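PDB 7CTP: protein Niban 2 from Homo sapiens, which may suppress apoptosis and promote melanoma cell invasion, and carries a pleckstrin homology (PH) domain within a largely helical body. Local coordinates for residues V98-K103 with V110-V115; E331-N336 with P501-K506; Q56-K61 with A443-E448; D2-H7 with I268-A273. All coordinates share one frame; numbering follows the deposited sequence.

Contact 1 lies in the PH domain, at the border of its antiparallel sheet, while contacts 2, 3 and 4 involve the helical body. Helix 260-337 takes part twice: near its start it meets the N-terminal helix in contact 4, and near its end it meets helix 464-511 in contact 2, with the two contact centres 44 Å apart. Contact 3 fastens the loop between helix 10-48 and strand 70-77 onto helix 422-455, which precedes helix 464-511. Contacts 1 and 4 come nearest each other, about 10 Å between closest atoms, whereas contacts 1 and 2 lie on opposite sides of the chain's centre, 53 Å apart between centres.

Contact 1: V98-K103 with V110-V115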
loop_
_atom_site.group_PDB
_atom_site.type_symbol
_atom_site.label_atom_id
_atom_site.label_comp_id
_atom_site.label_asym_id
_atom_site.label_seq_id
_atom_site.Cartn_x
_atom_site.Cartn_y
_atom_site.Cartn_z
ATOM N N VAL A 98 -18.302 9.365 1.241
ATOM C CA VAL A 98 -19.561 9.579 0.533
ATOM C C VAL A 98 -20.194 10.871 1.026
ATOM O O VAL A 98 -20.435 11.031 2.228
ATOM C CB VAL A 98 -20.513 8.391 0.725
ATOM C CG1 VAL A 98 -21.717 8.557 -0.150
ATOM C CG2 VAL A 98 -19.794 7.095 0.404
ATOM N N LEU A 99 -20.480 11.784 0.100
ATOM C CA LEU A 99 -21.005 13.107 0.424
ATOM C C LEU A 99 -22.432 13.244 -0.105
ATOM O O LEU A 99 -22.672 13.072 -1.307
ATOM C CB LEU A 99 -20.110 14.195 -0.164
ATOM C CG LEU A 99 -18.609 14.069 0.132
ATOM C CD1 LEU A 99 -17.818 15.155 -0.584
ATOM C CD2 LEU A 99 -18.361 14.132 1.625
ATOM N N TYR A 100 -23.368 13.561 0.791
ATOM C CA TYR A 100 -24.754 13.863 0.454
ATOM C C TYR A 100 -25.024 15.343 0.681
ATOM O O TYR A 100 -24.305 16.009 1.425
ATOM C CB TYR A 100 -25.724 13.037 1.303
ATOM C CG TYR A 100 -25.614 11.545 1.110
ATOM C CD1 TYR A 100 -24.679 10.802 1.818
ATOM C CD2 TYR A 100 -26.454 10.877 0.227
ATOM C CE1 TYR A 100 -24.578 9.433 1.651
ATOM C CE2 TYR A 100 -26.361 9.507 0.050
ATOM C CZ TYR A 100 -25.422 8.793 0.767
ATOM O OH TYR A 100 -25.313 7.430 0.602
ATOM N N GLU A 101 -26.088 15.852 0.045
ATOM C CA GLU A 101 -26.437 17.264 0.201
ATOM C C GLU A 101 -26.662 17.609 1.669
ATOM O O GLU A 101 -26.125 18.598 2.183
ATOM C CB GLU A 101 -27.673 17.600 -0.639
ATOM C CG GLU A 101 -28.064 19.079 -0.608
ATOM C CD GLU A 101 -28.941 19.483 -1.781
ATOM O OE1 GLU A 101 -28.892 20.662 -2.192
ATOM O OE2 GLU A 101 -29.688 18.621 -2.291
ATOM N N ASN A 102 -27.447 16.792 2.363
ATOM C CA ASN A 102 -27.616 16.900 3.804
ATOM C C ASN A 102 -28.077 15.539 4.301
ATOM O O ASN A 102 -28.297 14.617 3.513
ATOM C CB ASN A 102 -28.596 18.020 4.185
ATOM C CG ASN A 102 -29.836 18.042 3.312
ATOM O OD1 ASN A 102 -30.470 17.013 3.076
ATOM N ND2 ASN A 102 -30.188 19.225 2.823
ATOM N N LYS A 103 -28.205 15.417 5.622
ATOM C CA LYS A 103 -28.604 14.137 6.198
ATOM C C LYS A 103 -30.059 13.812 5.883
ATOM O O LYS A 103 -30.403 12.640 5.708
ATOM C CB LYS A 103 -28.360 14.139 7.706
ATOM C CG LYS A 103 -28.699 12.826 8.396
ATOM C CD LYS A 103 -28.374 12.900 9.885
ATOM C CE LYS A 103 -27.815 11.578 10.406
ATOM N NZ LYS A 103 -28.053 11.385 11.874
ATOM N N VAL A 110 -31.783 9.635 -1.172
ATOM C CA VAL A 110 -31.324 10.389 -2.346
ATOM C C VAL A 110 -29.906 9.954 -2.694
ATOM O O VAL A 110 -29.115 9.652 -1.780
ATOM C CB VAL A 110 -31.393 11.894 -2.077
ATOM C CG1 VAL A 110 -31.113 12.692 -3.343
ATOM C CG2 VAL A 110 -32.749 12.250 -1.560
ATOM N N PRO A 111 -29.555 9.873 -3.976
ATOM C CA PRO A 111 -28.182 9.521 -4.376
ATOM C C PRO A 111 -27.152 10.422 -3.720
ATOM O O PRO A 111 -27.440 11.592 -3.416
ATOM C CB PRO A 111 -28.196 9.741 -5.895
ATOM C CG PRO A 111 -29.617 9.563 -6.296
ATOM C CD PRO A 111 -30.479 9.917 -5.126
ATOM N N PRO A 112 -25.930 9.926 -3.513
ATOM C CA PRO A 112 -24.857 10.804 -3.042
ATOM C C PRO A 112 -24.384 11.739 -4.141
ATOM O O PRO A 112 -24.489 11.443 -5.334
ATOM C CB PRO A 112 -23.752 9.828 -2.638
ATOM C CG PRO A 112 -23.998 8.616 -3.470
ATOM C CD PRO A 112 -25.490 8.526 -3.635
ATOM N N ARG A 113 -23.852 12.885 -3.719
ATOM C CA ARG A 113 -23.268 13.837 -4.658
ATOM C C ARG A 113 -21.869 13.433 -5.107
ATOM O O ARG A 113 -21.406 13.908 -6.151
ATOM C CB ARG A 113 -23.224 15.233 -4.029
ATOM C CG ARG A 113 -24.587 15.896 -3.818
ATOM C CD ARG A 113 -25.310 16.138 -5.141
ATOM N NE ARG A 113 -26.448 17.047 -5.005
ATOM C CZ ARG A 113 -26.365 18.372 -5.078
ATOM N NH1 ARG A 113 -27.457 19.117 -4.944
ATOM N NH2 ARG A 113 -25.194 18.954 -5.288
ATOM N N ALA A 114 -21.192 12.569 -4.350
ATOM C CA ALA A 114 -19.829 12.156 -4.655
ATOM C C ALA A 114 -19.513 10.890 -3.868
ATOM O O ALA A 114 -19.982 10.727 -2.740
ATOM C CB ALA A 114 -18.823 13.263 -4.306
ATOM N N VAL A 115 -18.722 10.001 -4.466
ATOM C CA VAL A 115 -18.200 8.807 -3.795
ATOM C C VAL A 115 -16.705 8.764 -4.072
ATOM O O VAL A 115 -16.294 8.576 -5.223
ATOM C CB VAL A 115 -18.877 7.518 -4.279
ATOM C CG1 VAL A 115 -18.275 6.318 -3.578
ATOM C CG2 VAL A 115 -20.385 7.577 -4.036
#
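P112 sits beside the Y100 ring, its CB over one face, 4.0 Å from the ring centroid and 20° off the normal, a CH-pi contact offset toward the rim. V110 O meets the same ring at its edge, in plane, 3.3 Å from Y100 CE2. V98 closes in on P112 from the strand: with CG1 anti to the backbone N (chi1 -173°), that methyl presses tightly on P112 CB at 3.5 Å. On the other face of the sheet, L99 CD1 lies 4.3 Å from A114 CB. Toward solvent, the R113 chain bends at chi2 and brings NH1 3.5 Å from E101 OE1, a long salt bridge with the charged planes 58° apart. L99 N donates to A114 O at 3.1 Å, while L99 O takes a 2.7 Å bond from R113 N and a weak one from A114 N. R113 and A114 thus both face L99, a classic beta bulge where border strand 114-116 joins strand 97-100 of the PH-domain sheet.

Contact 2: E331-N336 with P501-K506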
loop_
_atom_site.group_PDB
_atom_site.type_symbol
_atom_site.label_atom_id
_atom_site.label_comp_id
_atom_site.label_asym_id
_atom_site.label_seq_id
_atom_site.Cartn_x
_atom_site.Cartn_y
_atom_site.Cartn_z
ATOM N N GLU A 331 29.546 -8.359 -5.283
ATOM C CA GLU A 331 30.005 -8.540 -3.911
ATOM C C GLU A 331 30.822 -7.342 -3.442
ATOM O O GLU A 331 30.699 -6.917 -2.285
ATOM C CB GLU A 331 30.802 -9.840 -3.791
ATOM C CG GLU A 331 29.909 -11.073 -3.633
ATOM C CD GLU A 331 30.674 -12.384 -3.749
ATOM O OE1 GLU A 331 31.848 -12.356 -4.168
ATOM O OE2 GLU A 331 30.093 -13.440 -3.425
ATOM N N VAL A 332 31.632 -6.766 -4.333
ATOM C CA VAL A 332 32.393 -5.573 -3.972
ATOM C C VAL A 332 31.448 -4.423 -3.664
ATOM O O VAL A 332 31.658 -3.663 -2.709
ATOM C CB VAL A 332 33.387 -5.198 -5.088
ATOM C CG1 VAL A 332 33.952 -3.791 -4.833
ATOM C CG2 VAL A 332 34.517 -6.217 -5.179
ATOM N N CYS A 333 30.376 -4.288 -4.457
ATOM C CA CYS A 333 29.474 -3.156 -4.272
ATOM C C CYS A 333 28.706 -3.304 -2.962
ATOM O O CYS A 333 28.507 -2.323 -2.234
ATOM C CB CYS A 333 28.542 -3.035 -5.487
ATOM S SG CYS A 333 27.420 -1.588 -5.469
ATOM N N VAL A 334 28.318 -4.537 -2.612
ATOM C CA VAL A 334 27.668 -4.761 -1.321
ATOM C C VAL A 334 28.628 -4.455 -0.176
ATOM O O VAL A 334 28.267 -3.789 0.803
ATOM C CB VAL A 334 27.140 -6.202 -1.221
ATOM C CG1 VAL A 334 26.721 -6.499 0.205
ATOM C CG2 VAL A 334 25.973 -6.410 -2.179
ATOM N N ARG A 335 29.860 -4.962 -0.268
ATOM C CA ARG A 335 30.803 -4.791 0.833
ATOM C C ARG A 335 31.107 -3.321 1.065
ATOM O O ARG A 335 31.159 -2.861 2.214
ATOM C CB ARG A 335 32.097 -5.563 0.563
ATOM C CG ARG A 335 32.439 -6.576 1.657
ATOM C CD ARG A 335 33.247 -7.749 1.106
ATOM N NE ARG A 335 34.214 -7.301 0.116
ATOM C CZ ARG A 335 34.558 -7.984 -0.967
ATOM N NH1 ARG A 335 35.444 -7.474 -1.806
ATOM N NH2 ARG A 335 34.034 -9.183 -1.201
ATOM N N ASN A 336 31.274 -2.561 -0.013
ATOM C CA ASN A 336 31.725 -1.183 0.109
ATOM C C ASN A 336 30.591 -0.192 0.310
ATOM O O ASN A 336 30.795 0.837 0.965
ATOM C CB ASN A 336 32.522 -0.780 -1.132
ATOM C CG ASN A 336 33.810 -1.558 -1.266
ATOM O OD1 ASN A 336 34.105 -2.414 -0.432
ATOM N ND2 ASN A 336 34.572 -1.281 -2.325
ATOM N N PRO A 501 17.384 -2.186 -5.344
ATOM C CA PRO A 501 17.334 -1.183 -6.429
ATOM C C PRO A 501 18.604 -0.370 -6.526
ATOM O O PRO A 501 19.024 0.013 -7.628
ATOM C CB PRO A 501 16.134 -0.305 -6.050
ATOM C CG PRO A 501 15.285 -1.182 -5.207
ATOM C CD PRO A 501 16.262 -2.001 -4.405
ATOM N N PHE A 502 19.228 -0.096 -5.380
ATOM C CA PHE A 502 20.514 0.588 -5.372
ATOM C C PHE A 502 21.569 -0.215 -6.128
ATOM O O PHE A 502 22.274 0.321 -6.993
ATOM C CB PHE A 502 20.946 0.831 -3.928
ATOM C CG PHE A 502 22.329 1.403 -3.797
ATOM C CD1 PHE A 502 22.538 2.762 -3.929
ATOM C CD2 PHE A 502 23.417 0.574 -3.548
ATOM C CE1 PHE A 502 23.820 3.298 -3.813
ATOM C CE2 PHE A 502 24.697 1.098 -3.430
ATOM C CZ PHE A 502 24.895 2.466 -3.565
ATOM N N LEU A 503 21.690 -1.504 -5.808
ATOM C CA LEU A 503 22.684 -2.355 -6.460
ATOM C C LEU A 503 22.409 -2.488 -7.949
ATOM O O LEU A 503 23.330 -2.437 -8.772
ATOM C CB LEU A 503 22.691 -3.734 -5.808
ATOM C CG LEU A 503 23.275 -3.829 -4.406
ATOM C CD1 LEU A 503 22.898 -5.180 -3.837
ATOM C CD2 LEU A 503 24.787 -3.644 -4.445
ATOM N N LEU A 504 21.141 -2.699 -8.312
ATOM C CA LEU A 504 20.814 -2.869 -9.720
ATOM C C LEU A 504 21.178 -1.626 -10.518
ATOM O O LEU A 504 21.696 -1.729 -11.635
ATOM C CB LEU A 504 19.330 -3.202 -9.871
ATOM C CG LEU A 504 18.937 -4.583 -9.330
ATOM C CD1 LEU A 504 17.435 -4.781 -9.497
ATOM C CD2 LEU A 504 19.716 -5.702 -10.031
ATOM N N LYS A 505 20.945 -0.446 -9.948
ATOM C CA LYS A 505 21.307 0.789 -10.634
ATOM C C LYS A 505 22.818 0.907 -10.795
ATOM O O LYS A 505 23.311 1.235 -11.881
ATOM C CB LYS A 505 20.748 1.996 -9.890
ATOM C CG LYS A 505 21.022 3.294 -10.638
ATOM C CD LYS A 505 20.695 4.503 -9.792
ATOM C CE LYS A 505 19.353 5.092 -10.200
ATOM N NZ LYS A 505 18.747 5.900 -9.104
ATOM N N LYS A 506 23.574 0.619 -9.730
ATOM C CA LYS A 506 25.033 0.675 -9.821
ATOM C C LYS A 506 25.563 -0.336 -10.832
ATOM O O LYS A 506 26.523 -0.054 -11.565
ATOM C CB LYS A 506 25.655 0.428 -8.447
ATOM C CG LYS A 506 25.378 1.515 -7.418
ATOM C CD LYS A 506 26.012 2.844 -7.810
ATOM C CE LYS A 506 25.666 3.932 -6.781
ATOM N NZ LYS A 506 25.927 5.301 -7.318
#
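C333 and L503 mark the closest backbone approach, CA to CA 7.2 Å, where the short segments of helices 260-337 and 464-511 run at 130° to each other with their axes 10.6 Å apart. C333 points toward the partner helix. Its chi1 near 180° (-176°) swings SG away from its own backbone N and carries the sulfur out until it lies 3.5 Å from L503 CD2. The same sulfur meets the base of K506, 4.0 Å from CB, before the lysine chain bends at chi2 and leads its ammonium end away. F502 adds a looser sulfur-aromatic contact: C333 SG is 5.5 Å from the ring centroid, 61° off the normal, and approaches obliquely. The L503 isobutyl group also serves a second residue: V334 CG2 touches both its methyls, CD1 at 3.7 Å and CD2 at nearly the same distance. V334 and L503 also both pack on V544 of helix 532-555, which makes a third wall to this small apolar cluster, and V338 covers L503 further. The sulfur therefore acts here as a compact apolar group among methyls and methylenes. Cohesion between the two segments rests on dispersion and shape, with the charged end of K506 kept clear of the apolar patch.

Contact 3: Q56-K61 with A443-E448; sequences QLLWRK and AVYTFE
Y445 lays one ring face over the backbone of R60, whose CA sits above the ring centre, 3.6 Å from the centroid and 3° off the normal. L58 CB comes to the edge of that ring, 3.7 Å from CE2. A chi1 of 177° carries the Y445 ring out across the loop, and a water joins its OH to K61 N. The R60 chain folds at chi3 and turns a guanidinium face to Y445 CD1, the two planes 68° apart, while V444 CG2 meets the guanidinium at its edge. NH2 of R60 also forms a salt bridge with D441, and two waters link the guanidinium to E448 OE1. T446 OG1 receives L58 N at 2.8 Å in a bent bond, and is also bonded to N442 O, one helical turn back. L57 CD2 packs against this hydroxyl at 3.6 Å. With an alanine at Y445 the ring is gone, which would probably leave the R60 backbone without its cover and the water at K61 N without its tyrosine partner. The irregular 56-61 segment passes across helix 422-455, with Q56 and L57 also held by D482 of helix 464-511, while F364 of helix 342-378 packs on A443 and V444.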
loop_
_atom_site.group_PDB
_atom_site.type_symbol
_atom_site.label_atom_id
_atom_site.label_comp_id
_atom_site.label_asym_id
_atom_site.label_seq_id
_atom_site.Cartn_x
_atom_site.Cartn_y
_atom_site.Cartn_z
ATOM N N GLN A 56 0.433 -18.317 14.662
ATOM C CA GLN A 56 -0.099 -18.793 15.933
ATOM C C GLN A 56 -1.483 -18.223 16.196
ATOM O O GLN A 56 -2.364 -18.927 16.702
ATOM C CB GLN A 56 0.853 -18.433 17.069
ATOM C CG GLN A 56 2.253 -18.950 16.869
ATOM C CD GLN A 56 2.543 -20.176 17.691
ATOM O OE1 GLN A 56 1.653 -20.979 17.959
ATOM N NE2 GLN A 56 3.798 -20.327 18.109
ATOM N N LEU A 57 -1.691 -16.951 15.860
ATOM C CA LEU A 57 -3.023 -16.376 15.965
ATOM C C LEU A 57 -3.906 -16.909 14.846
ATOM O O LEU A 57 -3.424 -17.318 13.783
ATOM C CB LEU A 57 -2.964 -14.843 15.903
ATOM C CG LEU A 57 -2.341 -14.113 17.097
ATOM C CD1 LEU A 57 -2.158 -12.624 16.807
ATOM C CD2 LEU A 57 -3.212 -14.297 18.327
ATOM N N LEU A 58 -5.205 -16.928 15.104
ATOM C CA LEU A 58 -6.168 -17.249 14.067
ATOM C C LEU A 58 -6.454 -16.003 13.241
ATOM O O LEU A 58 -6.285 -14.874 13.710
ATOM C CB LEU A 58 -7.460 -17.780 14.678
ATOM C CG LEU A 58 -7.287 -18.975 15.609
ATOM C CD1 LEU A 58 -8.635 -19.424 16.120
ATOM C CD2 LEU A 58 -6.568 -20.108 14.890
ATOM N N TRP A 59 -6.877 -16.216 12.000
ATOM C CA TRP A 59 -7.238 -15.138 11.089
ATOM C C TRP A 59 -8.731 -15.220 10.788
ATOM O O TRP A 59 -9.255 -16.303 10.508
ATOM C CB TRP A 59 -6.427 -15.210 9.788
ATOM C CG TRP A 59 -4.916 -15.187 9.963
ATOM C CD1 TRP A 59 -4.220 -14.950 11.118
ATOM C CD2 TRP A 59 -3.928 -15.397 8.939
ATOM N NE1 TRP A 59 -2.864 -15.005 10.877
ATOM C CE2 TRP A 59 -2.658 -15.277 9.548
ATOM C CE3 TRP A 59 -3.993 -15.677 7.568
ATOM C CZ2 TRP A 59 -1.466 -15.427 8.834
ATOM C CZ3 TRP A 59 -2.805 -15.827 6.861
ATOM C CH2 TRP A 59 -1.560 -15.700 7.496
ATOM N N ARG A 60 -9.405 -14.077 10.867
ATOM C CA ARG A 60 -10.829 -13.989 10.579
ATOM C C ARG A 60 -11.104 -14.442 9.150
ATOM O O ARG A 60 -10.392 -14.059 8.219
ATOM C CB ARG A 60 -11.278 -12.546 10.805
ATOM C CG ARG A 60 -12.734 -12.263 10.659
ATOM C CD ARG A 60 -12.957 -10.753 10.712
ATOM N NE ARG A 60 -12.437 -10.177 11.955
ATOM C CZ ARG A 60 -13.015 -10.321 13.143
ATOM N NH1 ARG A 60 -14.149 -11.005 13.255
ATOM N NH2 ARG A 60 -12.467 -9.774 14.226
ATOM N N LYS A 61 -12.120 -15.288 8.976
ATOM C CA LYS A 61 -12.389 -15.896 7.676
ATOM C C LYS A 61 -13.516 -15.214 6.910
ATOM O O LYS A 61 -13.519 -15.242 5.675
ATOM C CB LYS A 61 -12.703 -17.387 7.859
ATOM C CG LYS A 61 -11.558 -18.164 8.522
ATOM C CD LYS A 61 -11.728 -19.673 8.404
ATOM C CE LYS A 61 -10.385 -20.387 8.299
ATOM N NZ LYS A 61 -9.234 -19.489 8.589
ATOM N N ALA A 443 -5.723 -10.736 16.843
ATOM C CA ALA A 443 -5.757 -10.913 18.294
ATOM C C ALA A 443 -7.191 -10.963 18.805
ATOM O O ALA A 443 -7.541 -11.828 19.623
ATOM C CB ALA A 443 -4.963 -9.803 18.989
ATOM N N VAL A 444 -8.043 -10.047 18.341
ATOM C CA VAL A 444 -9.415 -10.035 18.840
ATOM C C VAL A 444 -10.209 -11.202 18.266
ATOM O O VAL A 444 -11.050 -11.785 18.958
ATOM C CB VAL A 444 -10.095 -8.681 18.565
ATOM C CG1 VAL A 444 -9.344 -7.567 19.293
ATOM C CG2 VAL A 444 -10.194 -8.417 17.082
ATOM N N TYR A 445 -9.950 -11.580 17.008
ATOM C CA TYR A 445 -10.628 -12.753 16.453
ATOM C C TYR A 445 -10.247 -14.009 17.225
ATOM O O TYR A 445 -11.107 -14.827 17.579
ATOM C CB TYR A 445 -10.290 -12.925 14.971
ATOM C CG TYR A 445 -10.905 -14.178 14.372
ATOM C CD1 TYR A 445 -12.275 -14.259 14.142
ATOM C CD2 TYR A 445 -10.121 -15.278 14.054
ATOM C CE1 TYR A 445 -12.845 -15.396 13.606
ATOM C CE2 TYR A 445 -10.685 -16.425 13.516
ATOM C CZ TYR A 445 -12.045 -16.475 13.295
ATOM O OH TYR A 445 -12.620 -17.612 12.756
ATOM N N THR A 446 -8.948 -14.182 17.479
ATOM C CA THR A 446 -8.483 -15.323 18.260
ATOM C C THR A 446 -9.091 -15.313 19.657
ATOM O O THR A 446 -9.561 -16.348 20.150
ATOM C CB THR A 446 -6.959 -15.313 18.343
ATOM O OG1 THR A 446 -6.405 -15.362 17.021
ATOM C CG2 THR A 446 -6.468 -16.513 19.139
ATOM N N PHE A 447 -9.092 -14.146 20.310
ATOM C CA PHE A 447 -9.665 -14.048 21.650
ATOM C C PHE A 447 -11.126 -14.473 21.655
ATOM O O PHE A 447 -11.556 -15.239 22.523
ATOM C CB PHE A 447 -9.536 -12.627 22.204
ATOM C CG PHE A 447 -10.033 -12.495 23.624
ATOM C CD1 PHE A 447 -9.255 -12.941 24.684
ATOM C CD2 PHE A 447 -11.288 -11.961 23.892
ATOM C CE1 PHE A 447 -9.714 -12.843 25.992
ATOM C CE2 PHE A 447 -11.751 -11.857 25.194
ATOM C CZ PHE A 447 -10.965 -12.294 26.243
ATOM N N GLU A 448 -11.904 -13.979 20.688
ATOM C CA GLU A 448 -13.319 -14.329 20.621
ATOM C C GLU A 448 -13.497 -15.828 20.416
ATOM O O GLU A 448 -14.274 -16.481 21.127
ATOM C CB GLU A 448 -14.012 -13.559 19.496
ATOM C CG GLU A 448 -15.482 -13.951 19.335
ATOM C CD GLU A 448 -16.235 -13.090 18.343
ATOM O OE1 GLU A 448 -15.587 -12.393 17.532
ATOM O OE2 GLU A 448 -17.484 -13.121 18.373
HETATM O O HOH W 1 -13.563 -10.843 17.082
HETATM O O HOH W 2 -16.485 -11.559 15.167
HETATM O O HOH W 3 -14.415 -16.159 10.627
#

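Contact 4: D2-H7 with I268-A273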
loop_
_atom_site.group_PDB
_atom_site.type_symbol
_atom_site.label_atom_id
_atom_site.label_comp_id
_atom_site.label_asym_id
_atom_site.label_seq_id
_atom_site.Cartn_x
_atom_site.Cartn_y
_atom_site.Cartn_z
ATOM N N ASP A 2 -14.734 26.876 -21.480
ATOM C CA ASP A 2 -14.127 26.550 -20.200
ATOM C C ASP A 2 -12.755 25.910 -20.411
ATOM O O ASP A 2 -12.303 25.686 -21.539
ATOM C CB ASP A 2 -15.041 25.632 -19.392
ATOM C CG ASP A 2 -15.257 24.290 -20.055
ATOM O OD1 ASP A 2 -14.325 23.460 -20.039
ATOM O OD2 ASP A 2 -16.356 24.068 -20.605
ATOM N N VAL A 3 -12.089 25.617 -19.294
ATOM C CA VAL A 3 -10.703 25.166 -19.357
ATOM C C VAL A 3 -10.609 23.797 -20.022
ATOM O O VAL A 3 -9.690 23.534 -20.809
ATOM C CB VAL A 3 -10.082 25.164 -17.946
ATOM C CG1 VAL A 3 -10.952 24.365 -16.989
ATOM C CG2 VAL A 3 -8.662 24.610 -17.991
ATOM N N LEU A 4 -11.553 22.905 -19.721
ATOM C CA LEU A 4 -11.475 21.545 -20.246
ATOM C C LEU A 4 -11.853 21.500 -21.721
ATOM O O LEU A 4 -11.224 20.785 -22.508
ATOM C CB LEU A 4 -12.370 20.615 -19.422
ATOM C CG LEU A 4 -11.972 20.381 -17.962
ATOM C CD1 LEU A 4 -12.855 19.333 -17.320
ATOM C CD2 LEU A 4 -10.496 19.994 -17.825
ATOM N N SER A 5 -12.864 22.271 -22.124
ATOM C CA SER A 5 -13.264 22.255 -23.526
ATOM C C SER A 5 -12.202 22.903 -24.397
ATOM O O SER A 5 -12.032 22.517 -25.559
ATOM C CB SER A 5 -14.605 22.960 -23.709
ATOM O OG SER A 5 -14.521 24.306 -23.271
ATOM N N THR A 6 -11.461 23.862 -23.841
ATOM C CA THR A 6 -10.431 24.557 -24.603
ATOM C C THR A 6 -9.181 23.704 -24.759
ATOM O O THR A 6 -8.672 23.535 -25.872
ATOM C CB THR A 6 -10.078 25.879 -23.929
ATOM O OG1 THR A 6 -11.261 26.674 -23.802
ATOM C CG2 THR A 6 -9.039 26.633 -24.764
ATOM N N HIS A 7 -8.677 23.152 -23.656
ATOM C CA HIS A 7 -7.372 22.513 -23.670
ATOM C C HIS A 7 -7.433 21.001 -23.783
ATOM O O HIS A 7 -6.448 20.391 -24.220
ATOM C CB HIS A 7 -6.581 22.912 -22.424
ATOM C CG HIS A 7 -6.392 24.390 -22.295
ATOM N ND1 HIS A 7 -5.674 25.126 -23.212
ATOM C CD2 HIS A 7 -6.854 25.273 -21.378
ATOM C CE1 HIS A 7 -5.689 26.399 -22.857
ATOM N NE2 HIS A 7 -6.396 26.514 -21.746
ATOM N N ILE A 268 -4.760 21.694 -12.087
ATOM C CA ILE A 268 -5.355 20.629 -11.280
ATOM C C ILE A 268 -6.612 20.092 -11.951
ATOM O O ILE A 268 -6.852 18.877 -11.976
ATOM C CB ILE A 268 -5.643 21.137 -9.851
ATOM C CG1 ILE A 268 -4.330 21.338 -9.085
ATOM C CG2 ILE A 268 -6.570 20.156 -9.114
ATOM C CD1 ILE A 268 -4.428 22.349 -7.946
ATOM N N GLN A 269 -7.428 20.985 -12.517
ATOM C CA GLN A 269 -8.643 20.556 -13.206
ATOM C C GLN A 269 -8.315 19.733 -14.448
ATOM O O GLN A 269 -8.954 18.705 -14.711
ATOM C CB GLN A 269 -9.489 21.777 -13.570
ATOM C CG GLN A 269 -10.873 21.433 -14.101
ATOM C CD GLN A 269 -11.811 22.626 -14.093
ATOM O OE1 GLN A 269 -11.376 23.777 -13.984
ATOM N NE2 GLN A 269 -13.108 22.357 -14.205
ATOM N N ILE A 270 -7.329 20.181 -15.230
ATOM C CA ILE A 270 -6.898 19.438 -16.415
ATOM C C ILE A 270 -6.347 18.072 -16.024
ATOM O O ILE A 270 -6.666 17.055 -16.647
ATOM C CB ILE A 270 -5.857 20.250 -17.202
ATOM C CG1 ILE A 270 -6.505 21.490 -17.818
ATOM C CG2 ILE A 270 -5.191 19.362 -18.283
ATOM C CD1 ILE A 270 -5.506 22.532 -18.275
ATOM N N SER A 271 -5.498 18.037 -14.993
ATOM C CA SER A 271 -4.883 16.779 -14.566
ATOM C C SER A 271 -5.944 15.763 -14.159
ATOM O O SER A 271 -5.847 14.571 -14.495
ATOM C CB SER A 271 -3.922 17.030 -13.410
ATOM O OG SER A 271 -3.201 15.857 -13.074
ATOM N N ASP A 272 -6.952 16.207 -13.400
ATOM C CA ASP A 272 -8.001 15.282 -12.976
ATOM C C ASP A 272 -8.747 14.702 -14.168
ATOM O O ASP A 272 -9.104 13.514 -14.168
ATOM C CB ASP A 272 -9.004 15.958 -12.044
ATOM C CG ASP A 272 -10.117 14.991 -11.628
ATOM O OD1 ASP A 272 -9.840 14.072 -10.833
ATOM O OD2 ASP A 272 -11.251 15.112 -12.128
ATOM N N ALA A 273 -9.031 15.535 -15.174
ATOM C CA ALA A 273 -9.719 15.061 -16.370
ATOM C C ALA A 273 -8.878 14.037 -17.121
ATOM O O ALA A 273 -9.403 13.017 -17.583
ATOM C CB ALA A 273 -10.080 16.233 -17.283
#
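L4 reaches helix 260-337 mainly with one branch: its CD2 lies 3.8 Å from A273 CB and 3.7 Å from Q269 O, fitted between successive turns. V3 completes the tightly packed part by dividing its methyls. CG2 meets I270 CD1 at 3.8 Å, whereas CG1, placed between N and the carbonyl carbon (chi1 53°), abuts the end of the Q269 amide, 3.1 Å from OE1. I270, buried, also packs on L252 of helix 232-252. The extended Q269 chain crosses V3 obliquely, and its CG also rests 4.0 Å from L4 CD2. Cutting Q269 back to an alanine takes away its CG and amide, and would probably leave a gap beside V3 CG1 and L4 CD2. The two short helical segments pack at 70°, their axes 10.1 Å apart, and the N-terminal one begins with D2 as N-cap: OD1 takes S5 N at 2.8 Å, from above the carboxylate plane, and L4 N more weakly. By contrast, packing is looser toward H7, where CB comes only within 4.3 Å of I270 CD1. On the exposed side S5 and T6 turn back to their own helix, both hydroxyls donating to D2 O.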